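Local coordinates for protein spore germination lipase LipC (Metagenome, PDB 6NKD) that probably hydrolyses ester bonds of lipids as a GDSL-family serine hydrolase, with a likely part in spore germination, at residues 141-144 with 145-148; 58-62 with 63-67. One frame throughout, in Å; residues are numbered along the deposited sequence.

Contact 1 (141-144 with 145-148)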
loop_
_atom_site.group_PDB
_atom_site.type_symbol
_atom_site.label_atom_id
_atom_site.label_comp_id
_atom_site.label_asym_id
_atom_site.label_seq_id
_atom_site.Cartn_x
_atom_site.Cartn_y
_atom_site.Cartn_z
ATOM N N PRO A 141 -13.522 -23.273 9.720
ATOM C CA PRO A 141 -13.900 -24.355 10.640
ATOM C C PRO A 141 -15.013 -25.243 10.116
ATOM O O PRO A 141 -15.108 -26.401 10.540
ATOM C CB PRO A 141 -14.332 -23.605 11.905
ATOM C CG PRO A 141 -14.796 -22.277 11.404
ATOM C CD PRO A 141 -13.909 -21.945 10.235
ATOM N N SER A 142 -15.859 -24.745 9.214
ATOM C CA SER A 142 -16.944 -25.557 8.678
ATOM C C SER A 142 -16.471 -26.585 7.658
ATOM O O SER A 142 -17.261 -27.448 7.262
ATOM C CB SER A 142 -18.011 -24.657 8.049
ATOM O OG SER A 142 -17.478 -23.899 6.978
ATOM N N ILE A 143 -15.214 -26.520 7.230
ATOM C CA ILE A 143 -14.645 -27.481 6.292
ATOM C C ILE A 143 -13.844 -28.494 7.099
ATOM O O ILE A 143 -12.765 -28.177 7.616
ATOM C CB ILE A 143 -13.769 -26.791 5.239
ATOM C CG1 ILE A 143 -14.575 -25.728 4.489
ATOM C CG2 ILE A 143 -13.201 -27.816 4.271
ATOM C CD1 ILE A 143 -13.764 -24.955 3.471
ATOM N N GLU A 144 -14.364 -29.718 7.208
ATOM C CA GLU A 144 -13.687 -30.738 8.002
ATOM C C GLU A 144 -12.341 -31.116 7.397
ATOM O O GLU A 144 -11.385 -31.397 8.127
ATOM C CB GLU A 144 -14.572 -31.973 8.149
ATOM C CG GLU A 144 -15.690 -31.813 9.164
ATOM C CD GLU A 144 -16.044 -33.120 9.845
ATOM O OE1 GLU A 144 -17.042 -33.154 10.596
ATOM O OE2 GLU A 144 -15.318 -34.114 9.632
ATOM N N LEU A 145 -12.247 -31.131 6.065
ATOM C CA LEU A 145 -10.979 -31.468 5.428
ATOM C C LEU A 145 -9.907 -30.438 5.760
ATOM O O LEU A 145 -8.734 -30.785 5.936
ATOM C CB LEU A 145 -11.158 -31.581 3.916
ATOM C CG LEU A 145 -9.912 -32.068 3.174
ATOM C CD1 LEU A 145 -9.699 -33.559 3.395
ATOM C CD2 LEU A 145 -9.997 -31.741 1.698
ATOM N N ALA A 146 -10.292 -29.163 5.850
ATOM C CA ALA A 146 -9.338 -28.137 6.254
ATOM C C ALA A 146 -8.895 -28.342 7.697
ATOM O O ALA A 146 -7.716 -28.161 8.022
ATOM C CB ALA A 146 -9.947 -26.749 6.068
ATOM N N ASP A 147 -9.823 -28.727 8.575
ATOM C CA ASP A 147 -9.462 -28.964 9.967
ATOM C C ASP A 147 -8.594 -30.209 10.105
ATOM O O ASP A 147 -7.627 -30.216 10.876
ATOM C CB ASP A 147 -10.723 -29.088 10.821
ATOM C CG ASP A 147 -10.430 -29.012 12.306
ATOM O OD1 ASP A 147 -10.092 -27.910 12.790
ATOM O OD2 ASP A 147 -10.539 -30.051 12.990
ATOM N N LYS A 148 -8.923 -31.267 9.363
ATOM C CA LYS A 148 -8.127 -32.490 9.419
ATOM C C LYS A 148 -6.730 -32.266 8.857
ATOM O O LYS A 148 -5.742 -32.747 9.422
ATOM C CB LYS A 148 -8.841 -33.610 8.659
ATOM C CG LYS A 148 -8.101 -34.939 8.643
ATOM C CD LYS A 148 -8.895 -35.993 7.886
ATOM C CE LYS A 148 -8.250 -37.367 7.988
ATOM N NZ LYS A 148 -9.067 -38.418 7.316
#
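Ile143 meets Ala146 with its branch point and its short branch together: CB and CG2 of Ile143 both lie 3.9 Å from the Ala146 CB, one turn ahead along the chain. A looser apolar contact, 4.3 Å between CG2 of Ile143 and CB of Leu145, flanks it. With CG1 beside the backbone N (chi1 -57°), CG2 is set anti to that N and turned onto the helix, while the longer branch runs away from it. The backbone closes the same turn. The Asp147 N donates to the Ile143 O at 3.1 Å. The Lys148 N likewise donates to the Glu144 O at 2.8 Å. This is a helix start whose N-cap is an isoleucine: the cap side chain has no polar atom to offer the first-turn amides, and it contributes an apolar contact to residues of that turn. Helix 144-157, which follows strand 130-134 in the alpha/beta fold of the GDSL hydrolases, begins here. Acidic Glu144 and Asp147 both stand in its first turns, where their charge would probably suit the positive end of the helix dipole. Farther out, the OD1 of Asp147 is hydrogen-bonded to the Tyr172 hydroxyl and more weakly to Asn138, which ties the carboxylate to neighbouring parts of the chain. On helix 81-94, Leu88 touches the buried methyl of Ala146 and Tyr91 meets Leu145.

Contact 2 (58-62 with 63-67); sequences AMLNE and PFIME
Ile65 folds back over the turn that precedes its helix, with CD1 at 3.7 Å from the CB of Met59 (modelled as selenomethionine) and CG1 at 3.7 Å from the CB of Glu62. Its CG1 stands anti to the carbonyl carbon (chi1 -58°), a rotation that carries the longer branch to both partners, and its CB rests 3.6 Å from the Met59 O. That oxygen also accepts the Glu62 N at 2.8 Å, closing a type I beta turn from Met59 to Glu62. Glu62 is then the N-cap of helix 63-71, and its O receives the Met66 N at 2.8 Å. Were Ile65 cut back to an alanine, the CB atoms of Met59 and Glu62 would probably lose their apolar partner and a gap open against the turn. The other side is looser: CG2 of Ile65 comes only within 4.5 Å of the Leu60 CD2, and Asn61 lies at the surface, its OD1 weakly hydrogen-bonded to Lys117. Met66 passes the Leu60 O with its CG and then its SE. Phe21 of the third subunit packs on Ile65 and Met59. The Glu62 carboxylate lies near Glu94 of the second subunit and Glu22 of the third, like charges that may raise its pKa. Within the chain, Leu60 and Met66 lean on helix 98-122, and the turn joins helix 53-59 to helix 63-71, which leads into strand 74-77.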
loop_
_atom_site.group_PDB
_atom_site.type_symbol
_atom_site.label_atom_id
_atom_site.label_comp_id
_atom_site.label_asym_id
_atom_site.label_seq_id
_atom_site.Cartn_x
_atom_site.Cartn_y
_atom_site.Cartn_z
ATOM N N ALA A 58 16.020 -20.456 2.348
ATOM C CA ALA A 58 17.070 -19.925 1.487
ATOM C C ALA A 58 17.527 -18.538 1.916
ATOM O O ALA A 58 18.615 -18.109 1.518
ATOM C CB ALA A 58 16.593 -19.893 0.035
HETATM N N MSE A 59 16.729 -17.831 2.710
HETATM C CA MSE A 59 17.114 -16.511 3.199
HETATM C C MSE A 59 18.259 -16.601 4.195
HETATM O O MSE A 59 19.086 -15.695 4.285
HETATM C CB MSE A 59 15.932 -15.806 3.864
HETATM C CG MSE A 59 14.737 -15.563 2.973
HETATM SE SE MSE A 59 13.370 -14.592 3.956
HETATM C CE MSE A 59 13.711 -15.314 5.735
ATOM N N LEU A 60 18.297 -17.703 4.947
ATOM C CA LEU A 60 19.274 -17.847 6.019
ATOM C C LEU A 60 20.711 -17.864 5.514
ATOM O O LEU A 60 21.633 -17.732 6.325
ATOM C CB LEU A 60 18.984 -19.116 6.821
ATOM C CG LEU A 60 17.628 -19.147 7.529
ATOM C CD1 LEU A 60 17.554 -20.314 8.503
ATOM C CD2 LEU A 60 17.357 -17.829 8.242
ATOM N N ASN A 61 20.928 -18.022 4.209
ATOM C CA ASN A 61 22.266 -17.908 3.647
ATOM C C ASN A 61 22.610 -16.484 3.235
ATOM O O ASN A 61 23.769 -16.216 2.899
ATOM C CB ASN A 61 22.422 -18.843 2.443
ATOM C CG ASN A 61 23.751 -19.578 2.449
ATOM O OD1 ASN A 61 24.326 -19.830 3.508
ATOM N ND2 ASN A 61 24.244 -19.926 1.265
ATOM N N GLU A 62 21.640 -15.574 3.250
ATOM C CA GLU A 62 21.918 -14.179 2.946
ATOM C C GLU A 62 22.844 -13.604 4.011
ATOM O O GLU A 62 22.611 -13.822 5.209
ATOM C CB GLU A 62 20.621 -13.373 2.884
ATOM C CG GLU A 62 20.618 -12.261 1.851
ATOM C CD GLU A 62 20.270 -12.763 0.466
ATOM O OE1 GLU A 62 19.664 -13.851 0.363
ATOM O OE2 GLU A 62 20.601 -12.073 -0.521
ATOM N N PRO A 63 23.896 -12.874 3.631
ATOM C CA PRO A 63 24.847 -12.394 4.648
ATOM C C PRO A 63 24.226 -11.441 5.654
ATOM O O PRO A 63 24.518 -11.539 6.851
ATOM C CB PRO A 63 25.941 -11.717 3.808
ATOM C CG PRO A 63 25.274 -11.370 2.517
ATOM C CD PRO A 63 24.272 -12.456 2.270
ATOM N N PHE A 64 23.362 -10.527 5.205
ATOM C CA PHE A 64 22.743 -9.589 6.136
ATOM C C PHE A 64 21.726 -10.284 7.032
ATOM O O PHE A 64 21.581 -9.929 8.208
ATOM C CB PHE A 64 22.088 -8.441 5.370
ATOM C CG PHE A 64 21.405 -7.437 6.254
ATOM C CD1 PHE A 64 22.129 -6.706 7.181
ATOM C CD2 PHE A 64 20.041 -7.217 6.151
ATOM C CE1 PHE A 64 21.504 -5.779 7.995
ATOM C CE2 PHE A 64 19.411 -6.291 6.962
ATOM C CZ PHE A 64 20.144 -5.571 7.884
ATOM N N ILE A 65 21.012 -11.275 6.497
ATOM C CA ILE A 65 20.037 -11.996 7.306
ATOM C C ILE A 65 20.742 -12.900 8.311
ATOM O O ILE A 65 20.283 -13.063 9.447
ATOM C CB ILE A 65 19.071 -12.782 6.402
ATOM C CG1 ILE A 65 18.369 -11.827 5.434
ATOM C CG2 ILE A 65 18.050 -13.543 7.236
ATOM C CD1 ILE A 65 17.299 -12.480 4.590
HETATM N N MSE A 66 21.870 -13.484 7.922
HETATM C CA MSE A 66 22.637 -14.320 8.838
HETATM C C MSE A 66 23.203 -13.485 9.978
HETATM O O MSE A 66 23.357 -13.971 11.098
HETATM C CB MSE A 66 23.768 -15.042 8.107
HETATM C CG MSE A 66 23.740 -16.541 8.313
HETATM SE SE MSE A 66 25.335 -17.474 7.702
HETATM C CE MSE A 66 26.419 -17.308 9.315
ATOM N N GLU A 67 23.515 -12.223 9.677
ATOM C CA GLU A 67 23.976 -11.304 10.712
ATOM C C GLU A 67 22.920 -11.132 11.798
ATOM O O GLU A 67 23.212 -11.267 12.992
ATOM C CB GLU A 67 24.333 -9.952 10.091
ATOM C CG GLU A 67 25.654 -9.929 9.339
ATOM C CD GLU A 67 26.822 -9.560 10.229
ATOM O OE1 GLU A 67 26.581 -9.090 11.360
ATOM O OE2 GLU A 67 27.982 -9.736 9.797
#

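In the fold
Along the chain contact 2 comes first and contact 1 follows, both within the GDSL hydrolase fold. They do not touch: their centres are 36 Å apart, their nearest atoms about 25 Å, and they lie on opposite sides of the chain's centre. Each lies at the first turn of a helix in this alpha/beta fold: helix 63-71 runs into strand 74-77, whereas helix 144-157 follows strand 130-134, the next strand in the sheet. Between them in sequence come helices 81-94 and 98-122, the first packing against contact 1 and the second against contact 2. Contact 2 also meets two other subunits, so it lies at subunit interfaces, whereas contact 1 touches no other chain of the assembly.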